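Side-chain contacts in methyltransferase 1 (Methanosarcina barkeri, PDB 2I2X), which transfers the methyl group of methanol to the cob(I)amide carried by its partner corrinoid protein MtaC, in the first step of methanogenesis from methanol: residues A246-A251 against A367-Y372; C269-I274 against N301-C306; E287-T292 against A334-L339. One frame throughout, in Å; residues are numbered along the deposited sequence.

Contact 1 (A246-A251 against A367-Y372); sequences ARAISA and AYMLAY
M369 packs its methyl end against R247 and A248 of helix 240-259, and this apolar contact carries most of the pairing. The methyl lies where the two residues join, with M369 CE 3.4 Å from A248 N and 3.8 Å from A248 CB. It also meets the aliphatic root of the arginine, R247 CG being 3.7 Å from M369 CE. M369 leaves its backbone with CG trans to the N (chi1 -173°) and then bends at chi2 and chi3, which turns the thioether across R247 at about a right angle. L370 adds a second, lighter touch, its CD1 4.0 Å from R247 CG, while its CD2 comes up obliquely to the guanidinium.

In this protein of TIM barrel and helix bundle, the contact joins helix 240-259 to the turn that follows helix 365-368. Helix 389-409 packs on the same place, with C400 against both A248 and M369.

No hydrogen bond crosses between the two segments; the polar groups find partners around them. The buried guanidinium of R247 forms a salt bridge through NH1 with E272 and a hydrogen bond through NH2 with N224, so the bent arginine has its charged end held beyond the apolar patch. Within the helix, the hydroxyl of S250 turns back on the preceding turn, OG donating to R247 O in a short bond whose exact length is uncertain.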
loop_
_atom_site.group_PDB
_atom_site.type_symbol
_atom_site.label_atom_id
_atom_site.label_comp_id
_atom_site.label_asym_id
_atom_site.label_seq_id
_atom_site.Cartn_x
_atom_site.Cartn_y
_atom_site.Cartn_z
ATOM N N ALA A 246 -9.526 -9.011 -26.297
ATOM C CA ALA A 246 -8.762 -10.094 -25.660
ATOM C C ALA A 246 -9.451 -10.548 -24.375
ATOM O O ALA A 246 -9.552 -11.746 -24.137
ATOM C CB ALA A 246 -7.302 -9.702 -25.399
ATOM N N ARG A 247 -9.978 -9.605 -23.593
ATOM C CA ARG A 247 -10.699 -9.952 -22.366
ATOM C C ARG A 247 -11.965 -10.760 -22.589
ATOM O O ARG A 247 -12.233 -11.728 -21.862
ATOM C CB ARG A 247 -11.055 -8.713 -21.551
ATOM C CG ARG A 247 -11.703 -9.053 -20.224
ATOM C CD ARG A 247 -10.705 -9.632 -19.235
ATOM N NE ARG A 247 -9.668 -8.651 -18.883
ATOM C CZ ARG A 247 -8.548 -8.937 -18.220
ATOM N NH1 ARG A 247 -8.321 -10.183 -17.804
ATOM N NH2 ARG A 247 -7.657 -7.970 -17.977
ATOM N N ALA A 248 -12.750 -10.347 -23.568
ATOM C CA ALA A 248 -13.977 -11.033 -23.900
ATOM C C ALA A 248 -13.727 -12.501 -24.276
ATOM O O ALA A 248 -14.424 -13.389 -23.809
ATOM C CB ALA A 248 -14.695 -10.289 -25.019
ATOM N N ILE A 249 -12.706 -12.749 -25.092
ATOM C CA ILE A 249 -12.315 -14.116 -25.515
ATOM C C ILE A 249 -11.809 -14.972 -24.347
ATOM O O ILE A 249 -11.912 -16.221 -24.387
ATOM C CB ILE A 249 -11.222 -14.042 -26.641
ATOM C CG1 ILE A 249 -11.700 -13.071 -27.741
ATOM C CG2 ILE A 249 -10.855 -15.429 -27.166
ATOM C CD1 ILE A 249 -10.879 -13.039 -29.062
ATOM N N SER A 250 -11.266 -14.309 -23.311
ATOM C CA SER A 250 -10.652 -15.039 -22.194
ATOM C C SER A 250 -11.744 -15.666 -21.380
ATOM O O SER A 250 -11.540 -16.706 -20.748
ATOM C CB SER A 250 -9.805 -14.127 -21.307
ATOM O OG SER A 250 -10.621 -13.211 -20.575
ATOM N N ALA A 251 -12.917 -15.036 -21.405
ATOM C CA ALA A 251 -14.062 -15.530 -20.629
ATOM C C ALA A 251 -14.400 -17.021 -20.903
ATOM O O ALA A 251 -14.410 -17.816 -19.964
ATOM C CB ALA A 251 -15.281 -14.626 -20.817
ATOM N N ALA A 367 -13.339 -1.338 -19.068
ATOM C CA ALA A 367 -14.168 -1.328 -17.891
ATOM C C ALA A 367 -15.632 -1.456 -18.316
ATOM O O ALA A 367 -16.395 -2.279 -17.749
ATOM C CB ALA A 367 -13.921 -0.073 -17.105
ATOM N N TYR A 368 -16.009 -0.663 -19.323
ATOM C CA TYR A 368 -17.352 -0.696 -19.868
ATOM C C TYR A 368 -17.908 -2.116 -20.087
ATOM O O TYR A 368 -19.028 -2.422 -19.668
ATOM C CB TYR A 368 -17.412 0.094 -21.188
ATOM C CG TYR A 368 -18.831 0.354 -21.628
ATOM C CD1 TYR A 368 -19.518 1.486 -21.172
ATOM C CD2 TYR A 368 -19.503 -0.543 -22.464
ATOM C CE1 TYR A 368 -20.830 1.724 -21.515
ATOM C CE2 TYR A 368 -20.844 -0.297 -22.839
ATOM C CZ TYR A 368 -21.490 0.837 -22.348
ATOM O OH TYR A 368 -22.780 1.106 -22.692
ATOM N N MET A 369 -17.133 -2.968 -20.758
ATOM C CA MET A 369 -17.541 -4.341 -21.046
ATOM C C MET A 369 -17.661 -5.170 -19.774
ATOM O O MET A 369 -18.486 -6.071 -19.683
ATOM C CB MET A 369 -16.540 -4.994 -22.005
ATOM C CG MET A 369 -16.943 -6.393 -22.533
ATOM S SD MET A 369 -16.411 -7.781 -21.471
ATOM C CE MET A 369 -14.737 -8.000 -22.028
ATOM N N LEU A 370 -16.845 -4.868 -18.781
ATOM C CA LEU A 370 -16.789 -5.704 -17.601
ATOM C C LEU A 370 -17.886 -5.362 -16.608
ATOM O O LEU A 370 -18.099 -6.100 -15.642
ATOM C CB LEU A 370 -15.413 -5.573 -16.953
ATOM C CG LEU A 370 -14.439 -6.755 -17.036
ATOM C CD1 LEU A 370 -14.819 -7.744 -18.056
ATOM C CD2 LEU A 370 -13.048 -6.294 -17.210
ATOM N N ALA A 371 -18.587 -4.249 -16.850
ATOM C CA ALA A 371 -19.769 -3.869 -16.051
ATOM C C ALA A 371 -20.815 -5.010 -16.042
ATOM O O ALA A 371 -21.128 -5.568 -17.077
ATOM C CB ALA A 371 -20.365 -2.589 -16.575
ATOM N N TYR A 372 -21.312 -5.371 -14.864
ATOM C CA TYR A 372 -22.005 -6.639 -14.682
ATOM C C TYR A 372 -23.169 -6.832 -15.661
ATOM O O TYR A 372 -23.434 -7.964 -16.062
ATOM C CB TYR A 372 -22.441 -6.853 -13.217
ATOM C CG TYR A 372 -23.608 -5.976 -12.807
ATOM C CD1 TYR A 372 -23.393 -4.683 -12.320
ATOM C CD2 TYR A 372 -24.944 -6.427 -12.956
ATOM C CE1 TYR A 372 -24.477 -3.862 -11.974
ATOM C CE2 TYR A 372 -26.031 -5.611 -12.623
ATOM C CZ TYR A 372 -25.797 -4.330 -12.130
ATOM O OH TYR A 372 -26.871 -3.507 -11.802
#

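Contact 2 (C269-I274 against N301-C306); sequences CGYENI and NLVMQC. With ZN (zinc ion), chain Q.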
loop_
_atom_site.group_PDB
_atom_site.type_symbol
_atom_site.label_atom_id
_atom_site.label_comp_id
_atom_site.label_asym_id
_atom_site.label_seq_id
_atom_site.Cartn_x
_atom_site.Cartn_y
_atom_site.Cartn_z
ATOM N N CYS A 269 -6.721 -12.383 -10.457
ATOM C CA CYS A 269 -6.337 -11.655 -11.667
ATOM C C CYS A 269 -7.194 -12.026 -12.887
ATOM O O CYS A 269 -6.990 -11.489 -13.998
ATOM C CB CYS A 269 -4.845 -11.823 -11.969
ATOM S SG CYS A 269 -4.303 -13.537 -12.163
ATOM N N GLY A 270 -8.165 -12.902 -12.661
ATOM C CA GLY A 270 -9.183 -13.236 -13.667
ATOM C C GLY A 270 -10.248 -12.153 -13.725
ATOM O O GLY A 270 -11.374 -12.338 -13.258
ATOM N N TYR A 271 -9.919 -11.004 -14.307
ATOM C CA TYR A 271 -10.920 -9.977 -14.437
ATOM C C TYR A 271 -12.145 -10.444 -15.208
ATOM O O TYR A 271 -13.240 -9.913 -15.002
ATOM C CB TYR A 271 -10.319 -8.784 -15.125
ATOM C CG TYR A 271 -9.377 -7.948 -14.273
ATOM C CD1 TYR A 271 -8.048 -8.306 -14.129
ATOM C CD2 TYR A 271 -9.812 -6.760 -13.671
ATOM C CE1 TYR A 271 -7.171 -7.524 -13.409
ATOM C CE2 TYR A 271 -8.945 -5.978 -12.929
ATOM C CZ TYR A 271 -7.612 -6.363 -12.807
ATOM O OH TYR A 271 -6.698 -5.589 -12.094
ATOM N N GLU A 272 -11.960 -11.408 -16.119
ATOM C CA GLU A 272 -13.063 -11.978 -16.857
ATOM C C GLU A 272 -13.990 -12.819 -15.963
ATOM O O GLU A 272 -15.047 -13.280 -16.423
ATOM C CB GLU A 272 -12.543 -12.825 -18.033
ATOM C CG GLU A 272 -11.808 -14.164 -17.668
ATOM C CD GLU A 272 -10.356 -13.970 -17.236
ATOM O OE1 GLU A 272 -9.629 -15.002 -17.171
ATOM O OE2 GLU A 272 -9.948 -12.804 -16.944
ATOM N N ASN A 273 -13.593 -13.033 -14.695
ATOM C CA ASN A 273 -14.412 -13.804 -13.742
ATOM C C ASN A 273 -15.835 -13.274 -13.609
ATOM O O ASN A 273 -16.766 -14.034 -13.260
ATOM C CB ASN A 273 -13.767 -13.889 -12.358
ATOM C CG ASN A 273 -12.540 -14.785 -12.330
ATOM O OD1 ASN A 273 -12.278 -15.552 -13.267
ATOM N ND2 ASN A 273 -11.750 -14.662 -11.258
ATOM N N ILE A 274 -16.027 -11.985 -13.886
ATOM C CA ILE A 274 -17.390 -11.458 -13.803
ATOM C C ILE A 274 -18.296 -12.168 -14.857
ATOM O O ILE A 274 -19.433 -12.598 -14.562
ATOM C CB ILE A 274 -17.442 -9.906 -13.880
ATOM C CG1 ILE A 274 -18.883 -9.392 -13.833
ATOM C CG2 ILE A 274 -16.729 -9.380 -15.155
ATOM C CD1 ILE A 274 -19.616 -9.637 -12.567
ATOM N N ASN A 301 -12.910 0.201 -8.925
ATOM C CA ASN A 301 -14.100 -0.018 -8.107
ATOM C C ASN A 301 -15.072 -0.964 -8.788
ATOM O O ASN A 301 -15.717 -1.781 -8.143
ATOM C CB ASN A 301 -14.838 1.289 -7.826
ATOM C CG ASN A 301 -14.107 2.220 -6.856
ATOM O OD1 ASN A 301 -13.873 3.388 -7.160
ATOM N ND2 ASN A 301 -13.783 1.723 -5.682
ATOM N N LEU A 302 -15.182 -0.868 -10.107
ATOM C CA LEU A 302 -16.157 -1.652 -10.814
ATOM C C LEU A 302 -16.025 -3.158 -10.534
ATOM O O LEU A 302 -17.048 -3.843 -10.407
ATOM C CB LEU A 302 -16.073 -1.364 -12.300
ATOM C CG LEU A 302 -16.952 -2.178 -13.261
ATOM C CD1 LEU A 302 -17.253 -1.365 -14.469
ATOM C CD2 LEU A 302 -16.302 -3.503 -13.628
ATOM N N VAL A 303 -14.800 -3.674 -10.427
ATOM C CA VAL A 303 -14.602 -5.112 -10.234
ATOM C C VAL A 303 -15.126 -5.662 -8.891
ATOM O O VAL A 303 -15.151 -6.887 -8.693
ATOM C CB VAL A 303 -13.095 -5.506 -10.360
ATOM C CG1 VAL A 303 -12.656 -5.469 -11.830
ATOM C CG2 VAL A 303 -12.208 -4.583 -9.494
ATOM N N MET A 304 -15.522 -4.783 -7.967
ATOM C CA MET A 304 -16.015 -5.234 -6.666
ATOM C C MET A 304 -17.486 -5.611 -6.804
ATOM O O MET A 304 -18.048 -6.332 -5.952
ATOM C CB MET A 304 -15.888 -4.137 -5.575
ATOM C CG MET A 304 -14.476 -3.847 -5.030
ATOM S SD MET A 304 -14.281 -2.652 -3.641
ATOM C CE MET A 304 -14.555 -1.187 -4.591
ATOM N N GLN A 305 -18.090 -5.128 -7.889
ATOM C CA GLN A 305 -19.536 -5.111 -8.080
ATOM C C GLN A 305 -20.181 -6.454 -7.717
ATOM O O GLN A 305 -21.297 -6.491 -7.214
ATOM C CB GLN A 305 -19.845 -4.731 -9.534
ATOM C CG GLN A 305 -19.434 -5.828 -10.542
ATOM C CD GLN A 305 -19.351 -5.364 -11.984
ATOM O OE1 GLN A 305 -20.059 -4.462 -12.423
ATOM N NE2 GLN A 305 -18.491 -6.021 -12.744
ATOM N N CYS A 306 -19.478 -7.549 -8.018
ATOM C CA CYS A 306 -19.957 -8.880 -7.728
ATOM C C CYS A 306 -18.863 -9.813 -7.238
ATOM O O CYS A 306 -18.996 -11.017 -7.385
ATOM C CB CYS A 306 -20.628 -9.500 -8.947
ATOM S SG CYS A 306 -22.017 -8.559 -9.628
HETATM ZN ZN ZN Q . -1.969 -13.435 -12.674
#
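I274 and Y271 supply the two points at which 269-274 touches 301-306, both of them buried. I274 directs its longer branch at the neighbouring segment: CG1 stands anti to the backbone N (chi1 178°), and the turn at chi2 brings CD1 to 3.8 Å from C306 CB. The same branch runs across the amide end of Q305 at about a right angle, with Q305 NE2 3.6 Å from I274 CG1. This is plain van der Waals contact; the polar atoms of the amide are engaged on the chain around Y372, where OE1 accepts from Y372 N and NE2 donates to L370 O. Two bonds thus fix the rotation of the Q305 amide, and its side chain, extended beyond CG, reaches them while I274 packs against the nitrogen.

At the other point V303 offers a single methyl to the ring of Y271, V303 CG1 lying 3.6 Å from Y271 CD2 and approaching obliquely. A chi1 near -74° in both residues turns this methyl and the CD2 side of the ring toward each other. The phenol hydroxyl is bonded to D297, so the tyrosine is held at its far end as well as along its CD2 side.

C269 begins the same segment and faces the metal. Its chi1 of 57° sets SG between the backbone N and the carbonyl carbon, and C269 SG binds the zinc ion at 2.4 Å. A type I turn from G270 to N273 leads from this ligand toward helix 273-280. C269 thus contributes a loop-borne cysteine sulfur, while the other protein ligands, E164 and C220, come just after strands 160-163 and 213-216, placing the zinc at the C-terminal end of the barrel, the usual active-site end of a TIM barrel.

Contact 3 (E287-T292 against A334-L339); sequences EGKTST and AYDCAL
OD2 of D336 is gripped by two donors, the hydroxyl of T290 and the indole NE1 of W310. T290 OG1 donates to D336 OD2 at 2.6 Å and meets the oxygen nearly along its C-O axis, the two side chains coming from opposite directions. With OG1 trans to the carbonyl carbon (chi1 -49°), T290 points its hydroxyl straight at this oxygen.

The other carboxylate oxygen lies beside the extended chain of K289, whose CE is 4.0 Å from D336 OD1. The ammonium stays 4.5 Å from that oxygen, measured from K289 NZ to D336 OD1, so no salt bridge forms within the chain. Across the subunit interface, however, K289 NZ pairs with D336 of the second subunit, and D336 OD1 reciprocally with K289 of that subunit. The two positive charges would be expected to stabilise the buried carboxylate as an anion.

Nearby, S291 N and OG both bond to G288 O, which closes a tight turn in the loop that presents K289 and T290. This loop follows strand 285-287 of the barrel sheet and meets helix 325-345, with W310 of strand 309-311 beside it and the second MtaB subunit packed across the contact.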
loop_
_atom_site.group_PDB
_atom_site.type_symbol
_atom_site.label_atom_id
_atom_site.label_comp_id
_atom_site.label_asym_id
_atom_site.label_seq_id
_atom_site.Cartn_x
_atom_site.Cartn_y
_atom_site.Cartn_z
ATOM N N GLU A 287 -9.732 -8.245 -8.130
ATOM C CA GLU A 287 -8.718 -7.300 -7.666
ATOM C C GLU A 287 -8.860 -6.011 -8.450
ATOM O O GLU A 287 -9.120 -6.037 -9.660
ATOM C CB GLU A 287 -7.312 -7.849 -7.886
ATOM C CG GLU A 287 -6.955 -8.061 -9.353
ATOM C CD GLU A 287 -5.699 -8.886 -9.527
ATOM O OE1 GLU A 287 -5.552 -9.884 -8.801
ATOM O OE2 GLU A 287 -4.841 -8.525 -10.357
ATOM N N GLY A 288 -8.671 -4.883 -7.775
ATOM C CA GLY A 288 -8.767 -3.600 -8.432
ATOM C C GLY A 288 -8.050 -2.525 -7.652
ATOM O O GLY A 288 -6.843 -2.584 -7.449
ATOM N N LYS A 289 -8.813 -1.561 -7.171
ATOM C CA LYS A 289 -8.236 -0.405 -6.491
ATOM C C LYS A 289 -7.251 -0.750 -5.361
ATOM O O LYS A 289 -6.352 0.053 -5.080
ATOM C CB LYS A 289 -9.344 0.511 -5.974
ATOM C CG LYS A 289 -10.030 0.037 -4.723
ATOM C CD LYS A 289 -10.790 1.171 -4.120
ATOM C CE LYS A 289 -11.913 0.707 -3.218
ATOM N NZ LYS A 289 -12.818 1.878 -2.903
ATOM N N THR A 290 -7.452 -1.901 -4.706
ATOM C CA THR A 290 -6.625 -2.332 -3.596
ATOM C C THR A 290 -5.604 -3.409 -4.016
ATOM O O THR A 290 -5.080 -4.171 -3.181
ATOM C CB THR A 290 -7.462 -2.760 -2.387
ATOM O OG1 THR A 290 -8.440 -1.755 -2.121
ATOM C CG2 THR A 290 -6.576 -2.904 -1.110
ATOM N N SER A 291 -5.296 -3.443 -5.311
ATOM C CA SER A 291 -4.170 -4.271 -5.804
ATOM C C SER A 291 -3.123 -3.387 -6.489
ATOM O O SER A 291 -2.277 -3.890 -7.231
ATOM C CB SER A 291 -4.649 -5.406 -6.742
ATOM O OG SER A 291 -5.286 -4.869 -7.899
ATOM N N THR A 292 -3.169 -2.086 -6.234
ATOM C CA THR A 292 -2.232 -1.151 -6.883
ATOM C C THR A 292 -0.761 -1.392 -6.530
ATOM O O THR A 292 0.121 -0.940 -7.262
ATOM C CB THR A 292 -2.582 0.334 -6.583
ATOM O OG1 THR A 292 -2.718 0.515 -5.157
ATOM C CG2 THR A 292 -3.879 0.741 -7.296
ATOM N N ALA A 334 -9.527 -6.001 4.021
ATOM C CA ALA A 334 -10.547 -6.398 4.982
ATOM C C ALA A 334 -11.558 -5.278 5.233
ATOM O O ALA A 334 -12.744 -5.538 5.460
ATOM C CB ALA A 334 -9.922 -6.858 6.276
ATOM N N TYR A 335 -11.099 -4.036 5.179
ATOM C CA TYR A 335 -12.016 -2.937 5.370
ATOM C C TYR A 335 -12.930 -2.781 4.151
ATOM O O TYR A 335 -14.120 -2.505 4.294
ATOM C CB TYR A 335 -11.237 -1.649 5.654
ATOM C CG TYR A 335 -11.027 -1.321 7.121
ATOM C CD1 TYR A 335 -12.117 -1.180 7.992
ATOM C CD2 TYR A 335 -9.750 -1.111 7.632
ATOM C CE1 TYR A 335 -11.945 -0.858 9.330
ATOM C CE2 TYR A 335 -9.564 -0.793 8.976
ATOM C CZ TYR A 335 -10.665 -0.674 9.829
ATOM O OH TYR A 335 -10.484 -0.312 11.166
ATOM N N ASP A 336 -12.373 -2.956 2.945
ATOM C CA ASP A 336 -13.177 -2.930 1.716
ATOM C C ASP A 336 -14.254 -3.985 1.858
ATOM O O ASP A 336 -15.401 -3.738 1.510
ATOM C CB ASP A 336 -12.340 -3.213 0.455
ATOM C CG ASP A 336 -11.427 -2.068 0.082
ATOM O OD1 ASP A 336 -11.729 -0.924 0.448
ATOM O OD2 ASP A 336 -10.383 -2.307 -0.562
ATOM N N CYS A 337 -13.886 -5.155 2.383
ATOM C CA CYS A 337 -14.873 -6.197 2.599
ATOM C C CYS A 337 -15.900 -5.780 3.639
ATOM O O CYS A 337 -17.093 -6.049 3.465
ATOM C CB CYS A 337 -14.233 -7.551 2.930
ATOM S SG CYS A 337 -13.344 -8.358 1.485
ATOM N N ALA A 338 -15.472 -5.098 4.702
ATOM C CA ALA A 338 -16.400 -4.751 5.770
ATOM C C ALA A 338 -17.540 -3.821 5.273
ATOM O O ALA A 338 -18.702 -3.960 5.683
ATOM C CB ALA A 338 -15.661 -4.170 7.002
ATOM N N LEU A 339 -17.209 -2.936 4.346
ATOM C CA LEU A 339 -18.165 -2.024 3.716
ATOM C C LEU A 339 -19.178 -2.831 2.942
ATOM O O LEU A 339 -20.413 -2.651 3.062
ATOM C CB LEU A 339 -17.430 -1.048 2.769
ATOM C CG LEU A 339 -18.319 0.012 2.115
ATOM C CD1 LEU A 339 -18.906 0.969 3.186
ATOM C CD2 LEU A 339 -17.587 0.776 0.972
#

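Contact 2 sits between the others, its centre 9 Å from that of contact 1 and 12 Å from that of contact 3, while contacts 1 and 3 lie 20 Å apart. Along the chain the segments run 246-251, 269-274, 287-292, 301-306, 334-339 and 367-372: contact 1 encloses both of the others, and contacts 2 and 3 interlock. Helices 240-259 and 273-280 are consecutive, and strand 285-287 of the barrel sheet leads into the loop of contact 3. Contact 2 touches both neighbours, through Q305 to Y372 and L370 on one side and through Y271 and V303 to E287 on the other; it holds the zinc ligand, whereas contact 3 meets the second MtaB subunit.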